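Local coordinates for protein ectoine dioxygenase (Sphingopyxis alaskensis RB2256, PDB 4Q5O) that hydroxylates L-ectoine to 5-hydroxyectoine in an iron- and 2-oxoglutarate-dependent reaction, supplying an osmolyte against extreme osmotic stress, at residues Glu102-Ser107 with Val131-Ser136; Arg137-Pro142 with Arg264-Leu269; Asp121-Leu126 with Arg168-Ser173; Leu278-Gly283 with Ala293-Pro298. All coordinates share one frame; numbering follows the deposited sequence.

Contact 1 of 4, residues Glu102-Ser107 with Val131-Ser136. With 6CS ((4S,5S)-5-hydroxy-2-methyl-1,4,5,6-tetrahydropyrimidine-4-carboxylic acid), chain E.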
# COMPACT_ATOMS: atom_id res chain seq x y z
N GLU A 102 16.77 -5.55 20.47
CA GLU A 102 16.98 -5.58 21.92
C GLU A 102 16.76 -4.23 22.60
O GLU A 102 17.55 -3.82 23.44
CB GLU A 102 18.38 -6.09 22.27
CG GLU A 102 18.63 -7.58 22.00
CD GLU A 102 17.99 -8.53 23.03
OE1 GLU A 102 18.30 -8.42 24.24
OE2 GLU A 102 17.17 -9.40 22.61
N ILE A 103 15.69 -3.52 22.22
CA ILE A 103 15.36 -2.26 22.86
C ILE A 103 14.69 -2.53 24.19
O ILE A 103 14.60 -1.64 25.03
CB ILE A 103 14.41 -1.37 22.00
CG1 ILE A 103 13.43 -2.25 21.25
CG2 ILE A 103 15.19 -0.47 21.04
CD1 ILE A 103 12.13 -2.40 21.95
N HIS A 104 14.21 -3.76 24.39
CA HIS A 104 13.57 -4.13 25.65
C HIS A 104 14.66 -4.23 26.71
O HIS A 104 14.39 -4.29 27.91
CB HIS A 104 12.80 -5.44 25.52
CG HIS A 104 13.67 -6.66 25.54
ND1 HIS A 104 14.52 -6.99 24.50
CD2 HIS A 104 13.82 -7.64 26.47
CE1 HIS A 104 15.15 -8.12 24.79
NE2 HIS A 104 14.74 -8.53 25.98
N ALA A 105 15.90 -4.23 26.23
CA ALA A 105 17.10 -4.32 27.03
C ALA A 105 17.84 -2.96 27.07
O ALA A 105 18.08 -2.41 28.13
CB ALA A 105 18.02 -5.39 26.47
N GLN A 106 18.16 -2.44 25.89
CA GLN A 106 18.90 -1.19 25.73
C GLN A 106 18.15 0.07 26.19
O GLN A 106 18.78 1.12 26.39
CB GLN A 106 19.36 -0.99 24.27
CG GLN A 106 20.20 -2.13 23.65
CD GLN A 106 20.98 -1.70 22.40
OE1 GLN A 106 22.02 -1.02 22.50
NE2 GLN A 106 20.48 -2.10 21.22
N SER A 107 16.83 0.01 26.32
CA SER A 107 16.09 1.19 26.80
C SER A 107 15.23 0.87 28.00
O SER A 107 14.38 -0.02 27.96
CB SER A 107 15.24 1.84 25.71
OG SER A 107 14.47 2.91 26.25
N VAL A 131 5.81 -15.26 30.74
CA VAL A 131 6.38 -14.91 29.44
C VAL A 131 7.71 -14.21 29.60
O VAL A 131 8.16 -13.96 30.72
CB VAL A 131 5.44 -13.97 28.64
CG1 VAL A 131 4.07 -14.59 28.47
CG2 VAL A 131 5.34 -12.61 29.34
N TYR A 132 8.32 -13.88 28.47
CA TYR A 132 9.55 -13.09 28.41
C TYR A 132 9.74 -12.61 26.97
O TYR A 132 9.10 -13.11 26.05
CB TYR A 132 10.76 -13.93 28.86
CG TYR A 132 11.18 -14.98 27.85
CD1 TYR A 132 10.46 -16.16 27.70
CD2 TYR A 132 12.30 -14.78 27.05
CE1 TYR A 132 10.84 -17.13 26.77
CE2 TYR A 132 12.69 -15.74 26.13
CZ TYR A 132 11.96 -16.91 25.99
OH TYR A 132 12.35 -17.84 25.06
N ILE A 133 10.62 -11.65 26.77
CA ILE A 133 10.86 -11.15 25.43
C ILE A 133 11.82 -12.06 24.66
O ILE A 133 12.98 -12.22 25.04
CB ILE A 133 11.41 -9.72 25.46
CG1 ILE A 133 10.60 -8.83 26.42
CG2 ILE A 133 11.49 -9.15 24.04
CD1 ILE A 133 9.08 -8.87 26.23
N HIS A 134 11.31 -12.64 23.58
CA HIS A 134 12.09 -13.44 22.64
C HIS A 134 12.90 -12.53 21.73
O HIS A 134 14.01 -12.88 21.30
CB HIS A 134 11.14 -14.32 21.80
CG HIS A 134 11.71 -14.77 20.50
ND1 HIS A 134 12.33 -15.99 20.34
CD2 HIS A 134 11.75 -14.17 19.28
CE1 HIS A 134 12.73 -16.12 19.09
NE2 HIS A 134 12.39 -15.03 18.42
N GLN A 135 12.32 -11.37 21.43
CA GLN A 135 12.87 -10.38 20.49
C GLN A 135 12.06 -9.12 20.67
O GLN A 135 10.85 -9.16 20.83
CB GLN A 135 12.75 -10.84 19.03
CG GLN A 135 12.88 -9.70 18.00
CD GLN A 135 12.78 -10.15 16.53
OE1 GLN A 135 13.18 -11.26 16.17
NE2 GLN A 135 12.24 -9.27 15.69
N SER A 136 12.73 -7.98 20.69
CA SER A 136 12.03 -6.72 20.62
C SER A 136 12.68 -5.90 19.53
O SER A 136 13.77 -6.22 19.08
CB SER A 136 12.07 -6.02 21.97
OG SER A 136 13.39 -5.65 22.28
O 6CS E . 12.02 -11.35 8.87
C 6CS E . 11.09 -12.17 9.16
OXT 6CS E . 10.61 -12.86 8.22
CA 6CS E . 10.64 -12.35 10.59
N 6CS E . 11.88 -12.17 11.28
CAI 6CS E . 12.05 -11.62 12.46
CAA 6CS E . 13.48 -11.51 12.93
NAG 6CS E . 10.96 -11.13 13.25
CG2 6CS E . 9.69 -11.30 12.68
CB 6CS E . 9.51 -11.48 11.17
OG1 6CS E . 8.27 -12.24 11.05
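His104 meets Ser136 and Ile133 with two different parts of its ring. At the ring edge, ND1 lies 2.8 Å from Ser136 OG; the pair is hydrogen-bonded, and either could be the donor. Ser136 OG also sits 2.9 Å from His104 N, so the hydroxyl faces the first turn of helix 103-106. Its chi1 of 66° puts OG between the backbone N and the carbonyl carbon, which brings it to the helix start. Ile133 covers one ring face. Its CG2 stands 3.6 Å from the centroid of the His104 ring and 7° off the normal, a CH-pi contact. The strand belongs to the large antiparallel sheet of the double-stranded beta-helix (cupin) fold of the PhyH family. It turns a corner at His134, so Ile133 and Ser136 come from separate strand pieces. Glu102 occupies the N-cap position. Its N gives a weak bond of 3.4 Å to Ser136 O, and its own O accepts from Gln106 N within the helix. The Glu102 carboxylate is paired with Arg294 by a salt bridge. Gln135, an ectoine-binding residue, starts away from the helix, and its side chain lies beside the bound hydroxyectoine.

Contact 2 of 4, residues Arg137-Pro142 with Arg264-Leu269. With AKG (2-oxoglutaric acid), chain D; 6CS ((4S,5S)-5-hydroxy-2-methyl-1,4,5,6-tetrahydropyrimidine-4-carboxylic acid), chain E.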
# COMPACT_ATOMS: atom_id res chain seq x y z
N ARG A 137 12.01 -4.85 19.07
CA ARG A 137 12.57 -4.01 18.02
C ARG A 137 11.95 -2.62 18.14
O ARG A 137 10.84 -2.48 18.66
CB ARG A 137 12.25 -4.61 16.64
CG ARG A 137 13.33 -4.36 15.60
CD ARG A 137 12.91 -4.71 14.17
NE ARG A 137 12.65 -6.13 13.98
CZ ARG A 137 12.81 -6.76 12.82
NH1 ARG A 137 13.24 -6.09 11.74
NH2 ARG A 137 12.56 -8.07 12.73
N LEU A 138 12.68 -1.59 17.70
CA LEU A 138 12.06 -0.29 17.43
C LEU A 138 12.30 0.04 15.96
O LEU A 138 13.44 -0.01 15.50
CB LEU A 138 12.62 0.81 18.32
CG LEU A 138 12.21 2.26 18.06
CD1 LEU A 138 10.81 2.59 18.57
CD2 LEU A 138 13.22 3.22 18.67
N ASN A 139 11.22 0.37 15.24
CA ASN A 139 11.25 0.55 13.78
C ASN A 139 10.86 1.93 13.34
O ASN A 139 9.79 2.42 13.67
CB ASN A 139 10.24 -0.39 13.11
CG ASN A 139 10.70 -1.81 13.08
OD1 ASN A 139 11.85 -2.09 12.75
ND2 ASN A 139 9.81 -2.73 13.44
N TYR A 140 11.72 2.56 12.56
CA TYR A 140 11.34 3.77 11.85
C TYR A 140 11.34 3.48 10.34
O TYR A 140 12.39 3.21 9.76
CB TYR A 140 12.31 4.92 12.18
CG TYR A 140 11.93 6.21 11.49
CD1 TYR A 140 10.98 7.05 12.03
CD2 TYR A 140 12.50 6.56 10.26
CE1 TYR A 140 10.60 8.20 11.39
CE2 TYR A 140 12.14 7.73 9.61
CZ TYR A 140 11.18 8.55 10.18
OH TYR A 140 10.81 9.72 9.55
N LYS A 141 10.18 3.50 9.69
CA LYS A 141 10.13 3.38 8.23
C LYS A 141 9.66 4.70 7.61
O LYS A 141 8.49 5.06 7.69
CB LYS A 141 9.25 2.19 7.79
CG LYS A 141 9.73 0.81 8.33
CD LYS A 141 9.21 -0.41 7.53
CE LYS A 141 7.83 -0.96 8.00
NZ LYS A 141 7.84 -1.80 9.25
N PRO A 142 10.59 5.43 6.96
CA PRO A 142 10.29 6.79 6.51
C PRO A 142 9.31 6.74 5.35
O PRO A 142 9.11 5.68 4.75
CB PRO A 142 11.65 7.29 6.01
CG PRO A 142 12.28 6.03 5.43
CD PRO A 142 11.82 4.89 6.32
N ARG A 264 6.21 5.33 8.92
CA ARG A 264 5.71 4.26 9.76
C ARG A 264 6.68 4.17 10.94
O ARG A 264 7.90 4.25 10.75
CB ARG A 264 5.68 2.94 8.96
CG ARG A 264 4.31 2.56 8.32
CD ARG A 264 4.40 1.24 7.50
NE ARG A 264 5.48 1.28 6.49
CZ ARG A 264 5.74 0.35 5.57
NH1 ARG A 264 5.00 -0.75 5.45
NH2 ARG A 264 6.75 0.54 4.73
N ALA A 265 6.16 4.05 12.16
CA ALA A 265 7.00 3.84 13.33
C ALA A 265 6.27 3.01 14.39
O ALA A 265 5.08 3.24 14.65
CB ALA A 265 7.47 5.17 13.91
N ASN A 266 6.96 2.03 14.97
CA ASN A 266 6.32 1.14 15.94
C ASN A 266 7.31 0.46 16.87
O ASN A 266 8.48 0.29 16.54
CB ASN A 266 5.45 0.08 15.24
CG ASN A 266 6.28 -1.02 14.57
OD1 ASN A 266 7.20 -0.76 13.80
ND2 ASN A 266 5.93 -2.28 14.87
N ALA A 267 6.84 0.09 18.05
CA ALA A 267 7.61 -0.75 18.96
C ALA A 267 7.12 -2.20 18.84
O ALA A 267 5.96 -2.51 19.15
CB ALA A 267 7.46 -0.25 20.38
N PHE A 268 7.99 -3.09 18.39
CA PHE A 268 7.61 -4.48 18.20
C PHE A 268 8.12 -5.37 19.35
O PHE A 268 9.30 -5.36 19.68
CB PHE A 268 8.15 -4.95 16.85
CG PHE A 268 7.76 -6.35 16.48
CD1 PHE A 268 6.43 -6.66 16.27
CD2 PHE A 268 8.72 -7.34 16.31
CE1 PHE A 268 6.06 -7.95 15.91
CE2 PHE A 268 8.36 -8.64 15.95
CZ PHE A 268 7.02 -8.94 15.75
N LEU A 269 7.22 -6.15 19.95
CA LEU A 269 7.53 -6.94 21.16
C LEU A 269 7.04 -8.39 21.08
O LEU A 269 5.84 -8.64 21.12
CB LEU A 269 6.85 -6.33 22.38
CG LEU A 269 7.33 -4.97 22.84
CD1 LEU A 269 6.46 -4.47 24.01
CD2 LEU A 269 8.79 -5.13 23.23
C1 AKG D . 8.25 -6.45 11.70
O1 AKG D . 9.23 -5.68 11.46
O2 AKG D . 8.03 -6.80 12.90
C2 AKG D . 7.36 -6.96 10.55
O5 AKG D . 7.17 -8.15 10.37
C3 AKG D . 6.68 -5.99 9.61
C4 AKG D . 7.35 -6.11 8.27
C5 AKG D . 8.76 -5.58 8.43
O3 AKG D . 8.98 -4.35 8.22
O4 AKG D . 9.71 -6.34 8.77
O 6CS E . 12.02 -11.35 8.87
C 6CS E . 11.09 -12.17 9.16
OXT 6CS E . 10.61 -12.86 8.22
CA 6CS E . 10.64 -12.35 10.59
N 6CS E . 11.88 -12.17 11.28
CAI 6CS E . 12.05 -11.62 12.46
CAA 6CS E . 13.48 -11.51 12.93
NAG 6CS E . 10.96 -11.13 13.25
CG2 6CS E . 9.69 -11.30 12.68
CB 6CS E . 9.51 -11.48 11.17
OG1 6CS E . 8.27 -12.24 11.05
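Asn139 and Asn266 lie side by side at a hydrogen-bonded pair of two antiparallel strands, their amide planes 23° apart. Asn139 ND2 donates to Asn266 OD1 at 3.3 Å, with the acceptor in the Asn139 amide plane. Ser99 takes the other end of the Asn139 amide and Ser173 that of Asn266, which fixes the rotation of both groups. The backbones are paired at Arg137-Phe268, Asn139-Asn266 and Lys141-Arg264, within the main sheet of the double-stranded beta-helix. Packing is close on the face that carries these six residues. The Lys141 chain bends at chi3 and chi4 (-88° and -78°), which carries CE over the Arg264 guanidinium, 3.4 Å above its plane, and NZ to the cosubstrate. Gly184 O accepts from Arg264 NH1. Tyr140 and Ala265 make a looser pair on the other face. Both are partly exposed, and Tyr140 CD1 stays 4.4 Å from Ala265 CB. The close face receives 2-oxoglutarate. One carboxylate accepts from Lys141 NZ through O3 at 3.0 Å. The other sets O2 over the Phe268 ring, 3.4 Å above its plane, and O1 over the Arg137 guanidinium. Basic groups near both carboxylates would favour the dianion, with Asn139 ND2 close to O1.

Contact 3 of 4, residues Asp121-Leu126 with Arg168-Ser173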
# COMPACT_ATOMS: atom_id res chain seq x y z
N ASP A 121 0.18 -8.88 30.83
CA ASP A 121 -0.88 -9.72 31.36
C ASP A 121 -1.74 -10.34 30.28
O ASP A 121 -2.31 -11.41 30.46
CB ASP A 121 -1.76 -8.95 32.34
CG ASP A 121 -1.23 -9.02 33.75
OD1 ASP A 121 -0.24 -9.75 33.94
OD2 ASP A 121 -1.78 -8.36 34.66
N VAL A 122 -1.82 -9.68 29.13
CA VAL A 122 -2.60 -10.22 28.05
C VAL A 122 -1.86 -11.38 27.39
O VAL A 122 -2.46 -12.42 27.07
CB VAL A 122 -2.95 -9.14 27.04
CG1 VAL A 122 -4.02 -9.66 26.07
CG2 VAL A 122 -3.46 -7.90 27.77
N ALA A 123 -0.56 -11.21 27.20
CA ALA A 123 0.28 -12.30 26.74
C ALA A 123 0.23 -13.49 27.71
O ALA A 123 0.14 -14.66 27.29
CB ALA A 123 1.71 -11.82 26.54
N ARG A 124 0.27 -13.19 29.02
CA ARG A 124 0.31 -14.25 30.03
C ARG A 124 -0.98 -15.04 29.99
O ARG A 124 -0.95 -16.26 30.10
CB ARG A 124 0.59 -13.70 31.44
CG ARG A 124 2.07 -13.32 31.64
CD ARG A 124 2.30 -12.50 32.90
NE ARG A 124 2.04 -13.27 34.11
CZ ARG A 124 1.02 -13.03 34.94
NH1 ARG A 124 0.18 -12.04 34.70
NH2 ARG A 124 0.86 -13.79 36.01
N PHE A 125 -2.10 -14.35 29.79
CA PHE A 125 -3.37 -15.03 29.64
C PHE A 125 -3.41 -15.83 28.33
O PHE A 125 -3.61 -17.04 28.35
CB PHE A 125 -4.51 -14.03 29.66
CG PHE A 125 -5.81 -14.61 29.23
CD1 PHE A 125 -6.50 -15.47 30.05
CD2 PHE A 125 -6.35 -14.30 27.99
CE1 PHE A 125 -7.71 -16.02 29.66
CE2 PHE A 125 -7.56 -14.84 27.59
CZ PHE A 125 -8.24 -15.70 28.42
N LEU A 126 -3.22 -15.13 27.21
CA LEU A 126 -3.25 -15.75 25.89
C LEU A 126 -2.26 -16.90 25.73
O LEU A 126 -2.56 -17.89 25.05
CB LEU A 126 -2.98 -14.71 24.80
CG LEU A 126 -4.07 -13.68 24.54
CD1 LEU A 126 -3.51 -12.63 23.59
CD2 LEU A 126 -5.31 -14.35 23.96
N ARG A 168 3.65 -21.09 20.73
CA ARG A 168 3.25 -20.55 22.03
C ARG A 168 3.77 -19.12 22.21
O ARG A 168 4.14 -18.71 23.31
CB ARG A 168 3.71 -21.49 23.14
CG ARG A 168 3.29 -21.13 24.57
CD ARG A 168 2.07 -21.86 25.05
NE ARG A 168 2.41 -23.09 25.75
CZ ARG A 168 2.14 -23.32 27.03
NH1 ARG A 168 1.54 -22.40 27.78
NH2 ARG A 168 2.48 -24.49 27.56
N ALA A 169 3.79 -18.35 21.13
CA ALA A 169 4.26 -16.95 21.20
C ALA A 169 3.34 -15.97 20.47
O ALA A 169 2.59 -16.36 19.56
CB ALA A 169 5.68 -16.84 20.66
N LEU A 170 3.40 -14.70 20.86
CA LEU A 170 2.67 -13.68 20.13
C LEU A 170 3.49 -12.41 19.97
O LEU A 170 4.43 -12.16 20.73
CB LEU A 170 1.33 -13.37 20.82
CG LEU A 170 1.36 -13.03 22.31
CD1 LEU A 170 1.58 -11.54 22.52
CD2 LEU A 170 0.07 -13.47 22.99
N SER A 171 3.13 -11.62 18.96
CA SER A 171 3.79 -10.35 18.71
C SER A 171 2.84 -9.19 18.99
O SER A 171 1.63 -9.28 18.76
CB SER A 171 4.28 -10.29 17.27
OG SER A 171 4.84 -11.53 16.87
N MET A 172 3.40 -8.11 19.51
CA MET A 172 2.67 -6.89 19.83
C MET A 172 3.34 -5.75 19.10
O MET A 172 4.53 -5.50 19.28
CB MET A 172 2.72 -6.60 21.33
CG MET A 172 2.07 -7.67 22.19
SD MET A 172 1.27 -6.97 23.66
CE MET A 172 0.54 -8.48 24.33
N SER A 173 2.58 -5.08 18.25
CA SER A 173 3.10 -3.90 17.58
C SER A 173 2.43 -2.69 18.21
O SER A 173 1.21 -2.57 18.23
CB SER A 173 2.81 -3.96 16.09
OG SER A 173 3.18 -2.73 15.49
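Leu170 is the first residue of strand 169-173 to reach helix 121-126, where it meets Ala123 and Leu126. Its CG lies between the backbone N and the carbonyl carbon (chi1 52°), which points the fork of the side chain at the helix. CD1 packs on Ala123 CB at 4.0 Å. CD2 lies against Leu126 CD1 at 3.7 Å and also near Ala123 CA; the two leucine side chains cross at about a right angle. Ser171 faces the other side of the sheet, toward the iron site, where its OG makes a weak hydrogen bond to the iron ligand Asp154. Met172 turns back to the helix. Its chain bends at chi2, and the terminal CE does the touching, 4.2 Å from Ala123 CB and 4.5 Å from Val122 CB. Ser173 faces away from the helix and bonds to Asn266. The alternation is that of a beta-strand under a covering helix. Here helix 117-127 packs on the large sheet of the cupin-type fold and runs roughly antiparallel to the strand, with segment axes 9.2 Å apart at 154°. Leu246 of the adjacent strand 244-248 extends the same apolar layer, touching Val122, Leu126 and Met172. Tyr271 of strand 264-273 packs on Ala123 from the other neighbouring strand. Between the two segments the side chains meet through aliphatic carbons and the methionine methyl, while the serines put their hydroxyls on the active-site face.

Contact 4 of 4, residues Leu278-Gly283 with Ala293-Pro298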
# COMPACT_ATOMS: atom_id res chain seq x y z
N LEU A 278 13.71 -21.59 23.73
CA LEU A 278 14.34 -22.06 22.51
C LEU A 278 15.21 -23.28 22.76
O LEU A 278 16.10 -23.26 23.60
CB LEU A 278 15.18 -20.96 21.86
CG LEU A 278 14.49 -19.77 21.20
CD1 LEU A 278 13.85 -18.83 22.23
CD2 LEU A 278 15.50 -19.02 20.35
N GLU A 279 14.93 -24.35 22.02
CA GLU A 279 15.84 -25.47 21.89
C GLU A 279 16.77 -25.13 20.73
O GLU A 279 16.87 -23.97 20.34
CB GLU A 279 15.06 -26.75 21.60
CG GLU A 279 13.99 -27.08 22.64
CD GLU A 279 13.34 -28.43 22.40
OE1 GLU A 279 13.94 -29.27 21.68
OE2 GLU A 279 12.23 -28.66 22.94
N LYS A 280 17.46 -26.13 20.19
CA LYS A 280 18.34 -25.93 19.03
C LYS A 280 17.50 -25.83 17.76
O LYS A 280 16.40 -26.36 17.70
CB LYS A 280 19.35 -27.07 18.91
CG LYS A 280 20.24 -27.28 20.14
CD LYS A 280 21.03 -26.02 20.51
CE LYS A 280 22.26 -25.84 19.63
NZ LYS A 280 23.00 -24.61 20.00
N PRO A 281 18.02 -25.16 16.73
CA PRO A 281 17.23 -24.98 15.51
C PRO A 281 16.75 -26.28 14.85
O PRO A 281 17.44 -27.30 14.88
CB PRO A 281 18.20 -24.24 14.59
CG PRO A 281 19.05 -23.46 15.53
CD PRO A 281 19.25 -24.35 16.71
N PHE A 282 15.55 -26.25 14.28
CA PHE A 282 15.01 -27.39 13.55
C PHE A 282 15.32 -27.21 12.07
O PHE A 282 14.50 -27.46 11.18
CB PHE A 282 13.50 -27.51 13.76
CG PHE A 282 13.10 -27.70 15.19
CD1 PHE A 282 12.69 -28.94 15.65
CD2 PHE A 282 13.09 -26.63 16.07
CE1 PHE A 282 12.30 -29.12 16.95
CE2 PHE A 282 12.71 -26.81 17.39
CZ PHE A 282 12.31 -28.06 17.83
N GLY A 283 16.53 -26.75 11.82
CA GLY A 283 17.06 -26.68 10.47
C GLY A 283 18.55 -26.76 10.66
O GLY A 283 19.00 -27.18 11.72
N ALA A 293 17.05 -13.48 18.83
CA ALA A 293 16.34 -14.49 19.60
C ALA A 293 17.06 -14.77 20.91
O ALA A 293 18.22 -15.18 20.91
CB ALA A 293 16.20 -15.76 18.79
N ARG A 294 16.37 -14.52 22.02
CA ARG A 294 16.89 -14.76 23.35
C ARG A 294 16.96 -16.25 23.69
O ARG A 294 15.95 -16.90 23.92
CB ARG A 294 16.05 -14.01 24.40
CG ARG A 294 16.42 -14.24 25.88
CD ARG A 294 17.69 -13.47 26.31
NE ARG A 294 17.47 -12.22 27.06
CZ ARG A 294 17.66 -10.99 26.56
NH1 ARG A 294 18.07 -10.84 25.31
NH2 ARG A 294 17.44 -9.91 27.32
N ARG A 295 18.18 -16.79 23.66
CA ARG A 295 18.50 -18.09 24.27
C ARG A 295 18.97 -17.77 25.71
O ARG A 295 19.35 -16.63 25.99
CB ARG A 295 19.60 -18.78 23.46
CG ARG A 295 19.77 -18.24 22.03
CD ARG A 295 20.69 -19.11 21.19
NE ARG A 295 20.15 -20.47 21.09
CZ ARG A 295 19.43 -20.92 20.07
NH1 ARG A 295 19.16 -20.14 19.02
NH2 ARG A 295 18.98 -22.17 20.09
N GLY A 296 18.91 -18.72 26.63
CA GLY A 296 18.46 -20.07 26.37
C GLY A 296 17.55 -20.50 27.50
O GLY A 296 16.51 -21.11 27.25
N GLU A 297 17.93 -20.17 28.73
CA GLU A 297 17.06 -20.41 29.89
C GLU A 297 16.66 -19.09 30.52
O GLU A 297 17.21 -18.69 31.54
CB GLU A 297 17.74 -21.32 30.91
CG GLU A 297 17.46 -22.81 30.70
CD GLU A 297 18.65 -23.70 31.07
OE1 GLU A 297 19.80 -23.21 31.07
OE2 GLU A 297 18.42 -24.91 31.34
N PRO A 298 15.68 -18.40 29.91
CA PRO A 298 15.30 -17.06 30.36
C PRO A 298 14.49 -17.13 31.63
O PRO A 298 13.85 -18.15 31.90
CB PRO A 298 14.41 -16.55 29.22
CG PRO A 298 13.76 -17.80 28.71
CD PRO A 298 14.78 -18.90 28.84
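Leu278 and Ala293 form the apolar centre of this contact between two loop pieces that follow strand 264-273. Leu278 CD2 lies 3.7 Å from Ala293 CB. The other methyl, CD1, rests against the backbone at Arg294 O. Leu278 CG stands anti to the carbonyl carbon (chi1 -71°), and from there both methyl groups reach segment 293-298. Leu278 also packs on Tyr132 and His134 of strand 131-141, and both Leu278 and Ala293 touch Asp162 at the end of helix 154-162.

Arg295 adds a contact between a flat cationic group and aliphatic carbon. Leu278 CD2 sits 4.0 Å above one face of its guanidinium, toward the rim, and the two side chains cross at about a right angle. Pro281 CD approaches obliquely, 4.0 Å from Arg295 NH2.

Polar contacts are fewer. Arg295 NH2 comes 2.8 Å from Glu279 O, but the angle is too poor for a hydrogen bond. Arg295 NH1 gives a weak bond to Asp162 O. The polar end of Arg294 is engaged by Glu102 of contact 1.

Backbone bonds tie the loops to their surroundings, Glu279 to Gly163 and Arg294 to His134. Together the pieces pack beside helix 154-162, which carries Trp158, a residue important for ectoine stabilization, and Ala293 lies about 8 Å from the bound product, side chain to ligand. Between the two loop pieces, cohesion is mainly van der Waals, with the polar ties leading to neighbouring elements.

Contacts 1 and 3 are buried, contact 2 is partly buried and lines the cosubstrate site, and contact 4 lies nearer the surface. Contacts 1, 2 and 3 all use the same antiparallel sheet. Strand 131-141 serves contacts 1 and 2 in turn, while strand 264-273 of contact 2 pairs with strand 169-175 of contact 3 through Leu269 N and Met172 O. Chemistry follows place. Contact 3, on the sheet face away from the iron, is wholly apolar. Contact 2 is polar and charged, and contact 1 mixes a hydroxyl-imidazole pair with CH-pi packing. Contact 4 joins contact 1 through the Glu102-Arg294 salt bridge but does not touch contact 2 or 3.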